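Local coordinates for protein SusD homolog (Bacteroides thetaiotaomicron VPI-5482, PDB 3IHV) that probably binds glycans at the outer membrane of this gut bacterium for uptake by a partner transporter, at residues Val277-Lys282 with Asp386-Trp392; Gly281-Lys287 with Gly296-Val302; Gly293-Ser297 with Phe382-Asp386; Thr367-Trp371 with Glu462-Glu466. One frame throughout, in Å; residues are numbered along the deposited sequence.

Interaction 1: residues Val277-Lys282 with Asp386-Trp392; sequences VGRIGK and DKSNVNW. With NA (sodium ion), chain F; EDO (1,2-ethanediol), chain L.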
loop_
_atom_site.group_PDB
_atom_site.type_symbol
_atom_site.label_atom_id
_atom_site.label_comp_id
_atom_site.label_asym_id
_atom_site.label_seq_id
_atom_site.Cartn_x
_atom_site.Cartn_y
_atom_site.Cartn_z
ATOM N N VAL A 277 2.099 -16.927 -1.650
ATOM C CA VAL A 277 3.296 -16.347 -1.031
ATOM C C VAL A 277 3.583 -15.066 -1.815
ATOM O O VAL A 277 3.160 -14.930 -2.979
ATOM C CB VAL A 277 4.472 -17.306 -1.070
ATOM C CG1 VAL A 277 4.171 -18.514 -0.186
ATOM C CG2 VAL A 277 4.838 -17.745 -2.510
ATOM N N GLY A 278 4.290 -14.137 -1.190
ATOM C CA GLY A 278 4.631 -12.906 -1.836
ATOM C C GLY A 278 6.108 -12.609 -1.740
ATOM O O GLY A 278 6.910 -13.428 -1.294
ATOM N N ARG A 279 6.457 -11.404 -2.151
ATOM C CA ARG A 279 7.846 -10.956 -2.153
ATOM C C ARG A 279 8.170 -9.987 -1.019
ATOM O O ARG A 279 9.219 -9.352 -1.020
ATOM C CB ARG A 279 8.147 -10.308 -3.500
ATOM C CG ARG A 279 7.949 -11.254 -4.690
ATOM C CD ARG A 279 8.443 -10.608 -5.932
ATOM N NE ARG A 279 8.015 -11.289 -7.154
ATOM C CZ ARG A 279 8.781 -12.057 -7.917
ATOM N NH1 ARG A 279 10.050 -12.275 -7.612
ATOM N NH2 ARG A 279 8.273 -12.611 -9.019
ATOM N N ILE A 280 7.281 -9.885 -0.037
ATOM C CA ILE A 280 7.440 -8.909 1.049
ATOM C C ILE A 280 8.562 -9.393 1.965
ATOM O O ILE A 280 8.645 -10.590 2.305
ATOM C CB ILE A 280 6.138 -8.673 1.839
ATOM C CG1 ILE A 280 4.885 -8.505 0.929
ATOM C CG2 ILE A 280 6.328 -7.501 2.803
ATOM C CD1 ILE A 280 4.959 -7.448 -0.192
ATOM N N GLY A 281 9.476 -8.498 2.316
ATOM C CA GLY A 281 10.685 -8.878 3.054
ATOM C C GLY A 281 11.763 -9.513 2.163
ATOM O O GLY A 281 12.852 -9.845 2.630
ATOM N N LYS A 282 11.470 -9.677 0.867
ATOM C CA LYS A 282 12.422 -10.253 -0.066
ATOM C C LYS A 282 12.908 -9.145 -0.982
ATOM O O LYS A 282 14.000 -8.618 -0.795
ATOM C CB LYS A 282 11.772 -11.421 -0.844
ATOM C CG LYS A 282 11.128 -12.490 0.085
ATOM C CD LYS A 282 12.092 -13.081 1.081
ATOM C CE LYS A 282 13.069 -14.042 0.457
ATOM N NZ LYS A 282 13.999 -14.911 1.346
ATOM N N ASP A 386 13.230 -15.680 -3.198
ATOM C CA ASP A 386 12.340 -14.691 -3.777
ATOM C C ASP A 386 11.014 -14.462 -3.070
ATOM O O ASP A 386 10.455 -13.375 -3.178
ATOM C CB ASP A 386 12.012 -15.110 -5.208
ATOM C CG ASP A 386 13.240 -15.173 -6.075
ATOM O OD1 ASP A 386 13.874 -14.121 -6.279
ATOM O OD2 ASP A 386 13.589 -16.278 -6.507
ATOM N N LYS A 387 10.508 -15.483 -2.382
ATOM C CA LYS A 387 9.171 -15.407 -1.804
ATOM C C LYS A 387 9.197 -15.636 -0.301
ATOM O O LYS A 387 10.141 -16.225 0.231
ATOM C CB LYS A 387 8.238 -16.442 -2.443
ATOM C CG LYS A 387 8.112 -16.471 -3.982
ATOM C CD LYS A 387 7.721 -15.140 -4.550
ATOM C CE LYS A 387 7.048 -15.278 -5.933
ATOM N NZ LYS A 387 7.646 -16.336 -6.793
ATOM N N SER A 388 8.103 -15.259 0.354
ATOM C CA SER A 388 8.011 -15.374 1.793
ATOM C C SER A 388 6.559 -15.484 2.231
ATOM O O SER A 388 5.657 -15.323 1.431
ATOM C CB SER A 388 8.597 -14.117 2.463
ATOM O OG SER A 388 7.704 -13.006 2.318
ATOM N N ASN A 389 6.376 -15.721 3.538
ATOM C CA ASN A 389 5.066 -15.657 4.183
ATOM C C ASN A 389 4.849 -14.313 4.895
ATOM O O ASN A 389 3.943 -14.193 5.711
ATOM C CB ASN A 389 4.945 -16.817 5.168
ATOM C CG ASN A 389 4.926 -18.119 4.468
ATOM O OD1 ASN A 389 4.343 -18.229 3.385
ATOM N ND2 ASN A 389 5.565 -19.120 5.056
ATOM N N VAL A 390 5.623 -13.281 4.589
ATOM C CA VAL A 390 5.449 -11.971 5.197
ATOM C C VAL A 390 4.200 -11.264 4.638
ATOM O O VAL A 390 3.955 -11.258 3.429
ATOM C CB VAL A 390 6.697 -11.066 5.026
ATOM C CG1 VAL A 390 6.461 -9.653 5.603
ATOM C CG2 VAL A 390 7.935 -11.735 5.666
ATOM N N ASN A 391 3.411 -10.666 5.525
ATOM C CA ASN A 391 2.171 -10.013 5.113
ATOM C C ASN A 391 2.347 -8.577 4.652
ATOM O O ASN A 391 3.448 -8.044 4.733
ATOM C CB ASN A 391 1.133 -10.120 6.228
ATOM C CG ASN A 391 0.755 -11.535 6.515
ATOM O OD1 ASN A 391 1.038 -12.448 5.727
ATOM N ND2 ASN A 391 0.127 -11.766 7.688
ATOM N N TRP A 392 1.266 -8.000 4.137
ATOM C CA TRP A 392 1.290 -6.637 3.585
ATOM C C TRP A 392 0.203 -5.718 4.126
ATOM O O TRP A 392 -0.995 -5.928 3.879
ATOM C CB TRP A 392 1.208 -6.646 2.044
ATOM C CG TRP A 392 1.414 -5.274 1.507
ATOM C CD1 TRP A 392 0.493 -4.466 0.911
ATOM C CD2 TRP A 392 2.639 -4.551 1.512
ATOM N NE1 TRP A 392 1.061 -3.258 0.585
ATOM C CE2 TRP A 392 2.379 -3.271 0.940
ATOM C CE3 TRP A 392 3.908 -4.820 2.025
ATOM C CZ2 TRP A 392 3.360 -2.300 0.803
ATOM C CZ3 TRP A 392 4.894 -3.869 1.880
ATOM C CH2 TRP A 392 4.617 -2.614 1.274
HETATM NA NA NA F . 1.850 -14.624 6.564
HETATM C C1 EDO L . 9.308 -15.920 6.414
HETATM O O1 EDO L . 8.194 -15.547 5.610
HETATM C C2 EDO L . 10.453 -16.382 5.539
HETATM O O2 EDO L . 9.947 -16.811 4.274
HETATM O O HOH W 1 11.652 -16.309 2.497
HETATM O O HOH W 2 -0.367 -14.648 7.460
HETATM O O HOH W 3 3.460 -13.105 8.309
HETATM O O HOH W 4 2.593 -16.319 7.973
#

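Interaction 2: residues Gly281-Lys287 with Gly296-Val302; sequences GKWNGVK and GSCAANV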
loop_
_atom_site.group_PDB
_atom_site.type_symbol
_atom_site.label_atom_id
_atom_site.label_comp_id
_atom_site.label_asym_id
_atom_site.label_seq_id
_atom_site.Cartn_x
_atom_site.Cartn_y
_atom_site.Cartn_z
ATOM N N GLY A 281 9.476 -8.498 2.316
ATOM C CA GLY A 281 10.685 -8.878 3.054
ATOM C C GLY A 281 11.763 -9.513 2.163
ATOM O O GLY A 281 12.852 -9.845 2.630
ATOM N N LYS A 282 11.470 -9.677 0.867
ATOM C CA LYS A 282 12.422 -10.253 -0.066
ATOM C C LYS A 282 12.908 -9.145 -0.982
ATOM O O LYS A 282 14.000 -8.618 -0.795
ATOM C CB LYS A 282 11.772 -11.421 -0.844
ATOM C CG LYS A 282 11.128 -12.490 0.085
ATOM C CD LYS A 282 12.092 -13.081 1.081
ATOM C CE LYS A 282 13.069 -14.042 0.457
ATOM N NZ LYS A 282 13.999 -14.911 1.346
ATOM N N TRP A 283 12.064 -8.723 -1.919
ATOM C CA TRP A 283 12.435 -7.685 -2.852
ATOM C C TRP A 283 12.583 -6.328 -2.144
ATOM O O TRP A 283 13.395 -5.481 -2.538
ATOM C CB TRP A 283 11.368 -7.594 -3.945
ATOM C CG TRP A 283 11.881 -7.192 -5.290
ATOM C CD1 TRP A 283 12.274 -8.037 -6.281
ATOM C CD2 TRP A 283 12.004 -5.860 -5.825
ATOM N NE1 TRP A 283 12.641 -7.326 -7.393
ATOM C CE2 TRP A 283 12.471 -5.988 -7.147
ATOM C CE3 TRP A 283 11.764 -4.587 -5.320
ATOM C CZ2 TRP A 283 12.725 -4.881 -7.958
ATOM C CZ3 TRP A 283 12.002 -3.508 -6.127
ATOM C CH2 TRP A 283 12.465 -3.664 -7.440
ATOM N N ASN A 284 11.815 -6.134 -1.077
ATOM C CA ASN A 284 11.906 -4.903 -0.293
ATOM C C ASN A 284 12.413 -5.198 1.114
ATOM O O ASN A 284 12.115 -4.480 2.065
ATOM C CB ASN A 284 10.569 -4.187 -0.248
ATOM C CG ASN A 284 9.529 -4.940 0.556
ATOM O OD1 ASN A 284 9.682 -6.167 0.805
ATOM N ND2 ASN A 284 8.478 -4.251 0.953
ATOM N N GLY A 285 13.169 -6.271 1.249
ATOM C CA GLY A 285 13.695 -6.644 2.541
ATOM C C GLY A 285 15.003 -5.962 2.894
ATOM O O GLY A 285 15.439 -5.008 2.234
ATOM N N VAL A 286 15.648 -6.514 3.920
ATOM C CA VAL A 286 16.990 -6.126 4.298
ATOM C C VAL A 286 17.880 -7.029 3.474
ATOM O O VAL A 286 17.586 -8.222 3.351
ATOM C CB VAL A 286 17.226 -6.336 5.805
ATOM C CG1 VAL A 286 18.707 -6.161 6.136
ATOM C CG2 VAL A 286 16.373 -5.341 6.590
ATOM N N LYS A 287 18.952 -6.490 2.894
ATOM C CA LYS A 287 19.868 -7.295 2.091
ATOM C C LYS A 287 20.418 -8.425 2.950
ATOM O O LYS A 287 20.999 -8.182 3.998
ATOM C CB LYS A 287 20.982 -6.402 1.526
ATOM C CG LYS A 287 21.891 -7.052 0.517
ATOM C CD LYS A 287 21.174 -7.417 -0.760
ATOM C CE LYS A 287 22.087 -7.511 -1.982
ATOM N NZ LYS A 287 21.256 -7.707 -3.239
ATOM N N GLY A 296 17.121 -18.302 2.998
ATOM C CA GLY A 296 17.089 -17.883 1.618
ATOM C C GLY A 296 17.643 -16.465 1.584
ATOM O O GLY A 296 17.665 -15.791 2.603
ATOM N N SER A 297 18.128 -16.038 0.427
ATOM C CA SER A 297 18.595 -14.649 0.294
ATOM C C SER A 297 17.423 -13.676 0.151
ATOM O O SER A 297 16.288 -14.095 -0.099
ATOM C CB SER A 297 19.553 -14.542 -0.903
ATOM O OG SER A 297 18.897 -14.954 -2.085
ATOM N N CYS A 298 17.687 -12.381 0.371
ATOM C CA CYS A 298 16.702 -11.312 0.128
ATOM C C CYS A 298 17.386 -10.309 -0.777
ATOM O O CYS A 298 18.424 -9.784 -0.398
ATOM C CB CYS A 298 16.249 -10.608 1.398
ATOM S SG CYS A 298 15.432 -11.718 2.577
ATOM N N ALA A 299 16.796 -10.051 -1.945
ATOM C CA ALA A 299 17.405 -9.178 -2.975
ATOM C C ALA A 299 17.496 -7.732 -2.490
ATOM O O ALA A 299 18.480 -7.023 -2.772
ATOM C CB ALA A 299 16.620 -9.271 -4.322
ATOM N N ALA A 300 16.459 -7.282 -1.787
ATOM C CA ALA A 300 16.490 -5.951 -1.150
ATOM C C ALA A 300 16.792 -4.830 -2.128
ATOM O O ALA A 300 17.749 -4.088 -1.960
ATOM C CB ALA A 300 17.511 -5.941 0.032
ATOM N N ASN A 301 15.991 -4.767 -3.168
ATOM C CA ASN A 301 16.142 -3.799 -4.235
ATOM C C ASN A 301 15.476 -2.443 -3.985
ATOM O O ASN A 301 15.621 -1.505 -4.812
ATOM C CB ASN A 301 15.631 -4.410 -5.558
ATOM C CG ASN A 301 16.480 -5.549 -6.017
ATOM O OD1 ASN A 301 17.694 -5.481 -5.915
ATOM N ND2 ASN A 301 15.856 -6.570 -6.592
ATOM N N VAL A 302 14.740 -2.311 -2.881
ATOM C CA VAL A 302 14.136 -1.032 -2.527
ATOM C C VAL A 302 15.170 -0.312 -1.657
ATOM O O VAL A 302 15.544 -0.796 -0.577
ATOM C CB VAL A 302 12.815 -1.187 -1.733
ATOM C CG1 VAL A 302 12.363 0.215 -1.229
ATOM C CG2 VAL A 302 11.739 -1.894 -2.635
HETATM O O HOH W 5 15.362 -14.908 3.929
HETATM O O HOH W 6 14.853 -3.491 -0.085
HETATM O O HOH W 7 20.587 -10.628 -2.015
#

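Interaction 3: residues Gly293-Ser297 with Phe382-Asp386; sequences GVRGS and FINND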
loop_
_atom_site.group_PDB
_atom_site.type_symbol
_atom_site.label_atom_id
_atom_site.label_comp_id
_atom_site.label_asym_id
_atom_site.label_seq_id
_atom_site.Cartn_x
_atom_site.Cartn_y
_atom_site.Cartn_z
ATOM N N GLY A 293 20.676 -24.575 3.386
ATOM C CA GLY A 293 19.957 -25.282 4.446
ATOM C C GLY A 293 19.442 -24.426 5.597
ATOM O O GLY A 293 18.712 -24.930 6.451
ATOM N N VAL A 294 19.744 -23.133 5.611
ATOM C CA VAL A 294 19.329 -22.275 6.730
ATOM C C VAL A 294 18.453 -21.092 6.341
ATOM O O VAL A 294 17.437 -20.814 6.976
ATOM C CB VAL A 294 20.580 -21.674 7.403
ATOM C CG1 VAL A 294 20.165 -20.761 8.587
ATOM C CG2 VAL A 294 21.531 -22.787 7.835
ATOM N N ARG A 295 18.836 -20.410 5.273
ATOM C CA ARG A 295 18.196 -19.142 4.954
ATOM C C ARG A 295 18.212 -18.888 3.486
ATOM O O ARG A 295 19.184 -19.203 2.818
ATOM C CB ARG A 295 19.032 -18.061 5.629
ATOM C CG ARG A 295 18.502 -16.689 5.605
ATOM C CD ARG A 295 19.348 -15.783 6.508
ATOM N NE ARG A 295 20.629 -15.378 5.918
ATOM C CZ ARG A 295 21.556 -14.673 6.581
ATOM N NH1 ARG A 295 21.374 -14.344 7.851
ATOM N NH2 ARG A 295 22.685 -14.307 5.989
ATOM N N GLY A 296 17.121 -18.302 2.998
ATOM C CA GLY A 296 17.089 -17.883 1.618
ATOM C C GLY A 296 17.643 -16.465 1.584
ATOM O O GLY A 296 17.665 -15.791 2.603
ATOM N N SER A 297 18.128 -16.038 0.427
ATOM C CA SER A 297 18.595 -14.649 0.294
ATOM C C SER A 297 17.423 -13.676 0.151
ATOM O O SER A 297 16.288 -14.095 -0.099
ATOM C CB SER A 297 19.553 -14.542 -0.903
ATOM O OG SER A 297 18.897 -14.954 -2.085
ATOM N N PHE A 382 9.604 -22.573 4.486
ATOM C CA PHE A 382 10.362 -22.873 3.308
ATOM C C PHE A 382 11.556 -21.899 3.196
ATOM O O PHE A 382 11.550 -20.794 3.753
ATOM C CB PHE A 382 9.457 -22.842 2.086
ATOM C CG PHE A 382 8.809 -21.497 1.854
ATOM C CD1 PHE A 382 9.481 -20.503 1.184
ATOM C CD2 PHE A 382 7.536 -21.251 2.292
ATOM C CE1 PHE A 382 8.905 -19.292 0.964
ATOM C CE2 PHE A 382 6.934 -20.018 2.063
ATOM C CZ PHE A 382 7.618 -19.048 1.404
ATOM N N ILE A 383 12.580 -22.346 2.480
ATOM C CA ILE A 383 13.747 -21.533 2.185
ATOM C C ILE A 383 13.569 -21.170 0.741
ATOM O O ILE A 383 13.424 -22.062 -0.106
ATOM C CB ILE A 383 15.032 -22.348 2.357
ATOM C CG1 ILE A 383 15.189 -22.739 3.831
ATOM C CG2 ILE A 383 16.272 -21.584 1.804
ATOM C CD1 ILE A 383 16.459 -23.521 4.125
ATOM N N ASN A 384 13.524 -19.884 0.445
ATOM C CA ASN A 384 13.354 -19.446 -0.930
ATOM C C ASN A 384 14.039 -18.090 -1.063
ATOM O O ASN A 384 14.081 -17.312 -0.118
ATOM C CB ASN A 384 11.877 -19.399 -1.351
ATOM C CG ASN A 384 11.712 -19.121 -2.826
ATOM O OD1 ASN A 384 11.621 -17.953 -3.224
ATOM N ND2 ASN A 384 11.793 -20.179 -3.668
ATOM N N ASN A 385 14.613 -17.817 -2.217
ATOM C CA ASN A 385 15.334 -16.554 -2.377
ATOM C C ASN A 385 14.473 -15.385 -2.847
ATOM O O ASN A 385 14.950 -14.249 -2.932
ATOM C CB ASN A 385 16.503 -16.751 -3.346
ATOM C CG ASN A 385 17.581 -17.708 -2.799
ATOM O OD1 ASN A 385 17.677 -17.946 -1.596
ATOM N ND2 ASN A 385 18.409 -18.247 -3.699
ATOM N N ASP A 386 13.230 -15.680 -3.198
ATOM C CA ASP A 386 12.340 -14.691 -3.777
ATOM C C ASP A 386 11.014 -14.462 -3.070
ATOM O O ASP A 386 10.455 -13.375 -3.178
ATOM C CB ASP A 386 12.012 -15.110 -5.208
ATOM C CG ASP A 386 13.240 -15.173 -6.075
ATOM O OD1 ASP A 386 13.874 -14.121 -6.279
ATOM O OD2 ASP A 386 13.589 -16.278 -6.507
HETATM O O HOH W 8 17.453 -13.146 -3.259
#

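Interaction 4: residues Thr367-Trp371 with Glu462-Glu466; sequences TPAKW and ELSFE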
loop_
_atom_site.group_PDB
_atom_site.type_symbol
_atom_site.label_atom_id
_atom_site.label_comp_id
_atom_site.label_asym_id
_atom_site.label_seq_id
_atom_site.Cartn_x
_atom_site.Cartn_y
_atom_site.Cartn_z
ATOM N N THR A 367 18.054 0.097 3.112
ATOM C CA THR A 367 16.781 -0.492 2.711
ATOM C C THR A 367 15.725 -0.214 3.783
ATOM O O THR A 367 16.032 0.311 4.858
ATOM C CB THR A 367 16.903 -2.029 2.577
ATOM O OG1 THR A 367 17.245 -2.604 3.871
ATOM C CG2 THR A 367 17.978 -2.398 1.553
ATOM N N PRO A 368 14.474 -0.564 3.492
ATOM C CA PRO A 368 13.535 -0.555 4.612
ATOM C C PRO A 368 13.965 -1.631 5.621
ATOM O O PRO A 368 14.653 -2.598 5.254
ATOM C CB PRO A 368 12.198 -0.961 3.944
ATOM C CG PRO A 368 12.412 -0.781 2.447
ATOM C CD PRO A 368 13.844 -0.931 2.215
ATOM N N ALA A 369 13.573 -1.465 6.889
ATOM C CA ALA A 369 13.826 -2.458 7.935
ATOM C C ALA A 369 12.521 -3.053 8.461
ATOM O O ALA A 369 12.532 -3.943 9.295
ATOM C CB ALA A 369 14.602 -1.842 9.085
ATOM N N LYS A 370 11.382 -2.566 7.968
ATOM C CA LYS A 370 10.067 -3.034 8.425
ATOM C C LYS A 370 9.835 -4.521 8.181
ATOM O O LYS A 370 9.099 -5.159 8.928
ATOM C CB LYS A 370 8.978 -2.236 7.740
ATOM C CG LYS A 370 8.966 -0.799 8.204
ATOM C CD LYS A 370 7.896 0.047 7.540
ATOM C CE LYS A 370 7.743 1.385 8.281
ATOM N NZ LYS A 370 6.733 2.375 7.726
ATOM N N TRP A 371 10.418 -5.034 7.101
ATOM C CA TRP A 371 10.244 -6.435 6.718
ATOM C C TRP A 371 11.561 -7.222 6.796
ATOM O O TRP A 371 11.857 -8.068 5.956
ATOM C CB TRP A 371 9.495 -6.559 5.371
ATOM C CG TRP A 371 8.235 -5.740 5.409
ATOM C CD1 TRP A 371 7.045 -6.102 5.978
ATOM C CD2 TRP A 371 8.071 -4.373 4.973
ATOM N NE1 TRP A 371 6.149 -5.050 5.918
ATOM C CE2 TRP A 371 6.738 -4.000 5.269
ATOM C CE3 TRP A 371 8.884 -3.471 4.275
ATOM C CZ2 TRP A 371 6.223 -2.735 4.967
ATOM C CZ3 TRP A 371 8.377 -2.201 3.973
ATOM C CH2 TRP A 371 7.041 -1.861 4.303
ATOM N N GLU A 462 5.456 8.028 9.304
ATOM C CA GLU A 462 4.612 6.964 9.809
ATOM C C GLU A 462 4.529 5.753 8.892
ATOM O O GLU A 462 4.549 4.594 9.359
ATOM C CB GLU A 462 3.191 7.495 10.061
ATOM C CG GLU A 462 2.237 6.433 10.617
ATOM C CD GLU A 462 2.676 5.814 11.945
ATOM O OE1 GLU A 462 3.490 6.436 12.713
ATOM O OE2 GLU A 462 2.245 4.658 12.210
ATOM N N LEU A 463 4.434 6.020 7.595
ATOM C CA LEU A 463 4.082 5.005 6.605
ATOM C C LEU A 463 5.160 4.674 5.564
ATOM O O LEU A 463 4.865 4.024 4.568
ATOM C CB LEU A 463 2.829 5.510 5.866
ATOM C CG LEU A 463 1.626 5.859 6.730
ATOM C CD1 LEU A 463 0.607 6.675 5.895
ATOM C CD2 LEU A 463 0.989 4.623 7.266
ATOM N N SER A 464 6.398 5.113 5.790
ATOM C CA SER A 464 7.459 4.939 4.820
ATOM C C SER A 464 7.515 3.529 4.290
ATOM O O SER A 464 7.370 2.601 5.058
ATOM C CB SER A 464 8.832 5.309 5.422
ATOM O OG SER A 464 9.188 4.508 6.537
ATOM N N PHE A 465 7.656 3.402 2.948
ATOM C CA PHE A 465 7.869 2.120 2.272
ATOM C C PHE A 465 6.619 1.217 2.203
ATOM O O PHE A 465 6.673 0.163 1.571
ATOM C CB PHE A 465 9.075 1.369 2.850
ATOM C CG PHE A 465 10.215 2.272 3.171
ATOM C CD1 PHE A 465 10.752 3.108 2.187
ATOM C CD2 PHE A 465 10.735 2.337 4.466
ATOM C CE1 PHE A 465 11.779 3.985 2.504
ATOM C CE2 PHE A 465 11.752 3.226 4.767
ATOM C CZ PHE A 465 12.261 4.061 3.790
ATOM N N GLU A 466 5.511 1.629 2.827
ATOM C CA GLU A 466 4.274 0.828 2.843
ATOM C C GLU A 466 3.358 1.074 1.605
ATOM O O GLU A 466 2.208 0.637 1.576
ATOM C CB GLU A 466 3.497 1.084 4.126
ATOM C CG GLU A 466 4.215 0.632 5.376
ATOM C CD GLU A 466 3.491 1.019 6.644
ATOM O OE1 GLU A 466 2.287 0.682 6.816
ATOM O OE2 GLU A 466 4.137 1.668 7.497
HETATM O O HOH W 9 7.905 4.775 8.822
#

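Interaction 1: residues Val277-Lys282 with Asp386-Trp392
Ile-280 packs against Val-390 and Trp-392 in the tight, buried half of this contact. Its CG2 lies 3.5 Å from Val-390 CG1. Its CD1 comes 3.6 Å from Trp-392 CE3, and the two side chains cross at about a right angle. Ser-388 locks the same end. Its OG donates to Ile-280 O at 2.6 Å, in the carbonyl plane, and accepts from Val-390 N. The second bond makes an ST turn. A chi1 of 74° sets OG between the backbone N and the carbonyl carbon, where it can serve both. Next to it, Gly-278 and Ser-388 form a single antiparallel bridge, a hydrogen-bonded pair. Ser-388 N reaches Gly-278 O at 2.7 Å, and Gly-278 N returns a bond to Ser-388 O. The bridge ties the loop between strands 259-263 and 302-304 to the loop leading into strand 392-396. A water joins Lys-282 NZ, whose direct partners include Ser-297 O, to Lys-387 O. The outer side is looser and polar. Lys-387 CE sits over the guanidinium face of Arg-279, whose NE is held by Asp-34 in a salt bridge. A sodium ion is bound by Asn-389 O at 2.3 Å, Asn-391 OD1 at 2.5 Å, Phe-265 O and three waters.

Interaction 2: residues Gly281-Lys287 with Gly296-Val302
Lys-282 O accepts from Ala-300 N at 3.0 Å, and Trp-283 O accepts from Asn-301 N at 2.8 Å. These backbone bonds join the middle of the two segments. Val-302 N adds a weak bond to the same Trp-283 oxygen.

Two lysines bind carbonyls of the other segment. Lys-282 NZ donates to Ser-297 O, approaching from above the carbonyl plane. The ammonium also bonds to Asn-384 O, and a water links it to Gly-296 O. Lys-287 NZ donates to Ala-299 O at 2.9 Å. Its chain is bent at chi2 (66°), and CD runs close to Cys-298 O and Ala-299 O.

Residues Lys-282 to Gly-285 form a type I beta turn. The segment 296-302 runs alongside it and leads into strand 302-304, which pairs with strand 52-54. Asn-284 OD1 accepts from Gly-281 N at 2.8 Å, which ties the turn to the residue before it.

The packing contacts centre on Trp-283. Asn-301 CB lies 3.6 Å from the centroid of the Trp-283 six-membered ring, almost on the ring normal, as a CH-pi contact. Asn-301 ND2 lies over the same ring system, offset toward the rim, with the amide turned 78° from the ring plane. Val-302 CG2 meets the ring at its edge and also touches Asn-284 CB at 3.5 Å. Helix 40-44 adds Ile-43 and Leu-44 beside the tryptophan. Two side chains pack closely on backbone oxygens: Ala-300 CB lies 3.2 Å from Gly-285 O, and Cys-298 CB rests against Val-286 O.

Interaction 3: residues Gly293-Ser297 with Phe382-Asp386
The two backbones come closest at Gly-296 and Asn-385, whose CA atoms are 4.6 Å apart, and neither segment is a regular strand here. Gly-296 CA is turned to Asn-384 O in a CA-H...O contact of 3.5 Å. The chains fit closely here. A second such contact joins Asn-385 CA to Ser-297 O.

One conventional hydrogen bond crosses directly. Ser-297 N donates to Asn-385 OD1 at 2.8 Å. The N-H points well at the oxygen, with an angle of 160°, but it approaches from above the amide plane. Asn-385 has CG anti to its carbonyl carbon (chi1 -66°), which swings the amide across to Ser-297. Ser-297 OG lies against this side chain, 3.1 Å from Asn-385 CG. A water bridges Ser-297 OG and Asn-385 O.

Ile-383 supplies the apolar part. Its CD1 reaches Gly-293 C at 3.4 Å, while CG2 rests on the backbone at Arg-295 and Gly-296. The ethyl branch and the methyl branch thus touch different parts of segment 293-297.

Asn-384 shapes its own loop. Its OD1 accepts from Asp-386 N at 2.8 Å, an Asx turn, and also from Lys-387 N.

On the other segment Val-294 and Arg-295 form a classic beta bulge. Arg-295 bonds to Thr-289 O, Thr-331 O and Gln-374 OE1. The contact lies at the surface, where the loop leading to strand 302-304 meets the loop between helix 373-376 and strand 392-396.

Interaction 4: residues Thr367-Trp371 with Glu462-Glu466
Lys-370 reaches across to the type II beta turn from Leu-463 to Glu-466, at the C-terminal end of the helix that begins at residue 448. The contact joins this turn to the end of strand 367-368, the edge of a small antiparallel sheet. Lys-370 NZ forms a salt bridge with Glu-466 OE2 at 2.7 Å, using the anti lone pair of that oxygen. It also donates to Ser-464 O at 2.8 Å, in the carbonyl plane and on a lone pair. A water joins NZ to Ser-464 OG. The lysine chain is extended beyond CG, which carries NZ into this buried polar site.

Phe-465 meets the strand end. Pro-368 CG sits over one face of the Phe-465 ring in a CH-pi contact, 4.2 Å from its centroid, and Pro-368 CB touches Phe-465 CD2 at 3.6 Å. Trp-371 has Phe-465 CB at its edge, in plane, and Lys-370 CB over one face.

Further out, Arg-396 makes a second salt bridge to Glu-466 OE2 and should fix the carboxylate. Arg-396 also bonds to Glu-462, as do Arg-320 and Arg-429. Trp-246 and Trp-392 pack on Trp-371. Within the turn, Glu-466 N donates to Leu-463 O at 3.0 Å.

Overall arrangement
Interactions 1, 2 and 3 form one group, and Lys-282 joins them. Its NZ reaches Asn-384 O and Ser-297 O, each at 2.8 Å. Interactions 1 and 2 share Gly-281 and Lys-282, and their centres are 9 Å apart. Interaction 3 is the outermost, about 25 Å from the centre of the chain. Interaction 4 is the deepest, at about 11 Å. It touches interaction 1 where Ile-280 CG2 meets Trp-371 CD1 at 3.5 Å. It touches interaction 2 where Asn-284 ND2 meets Trp-371 CE3 at 3.4 Å. Interactions 3 and 4 do not touch; their nearest atoms are about 10 Å apart. One of the two sodium ions is bound in interaction 1, about 10 Å from the Trp-371 side chain.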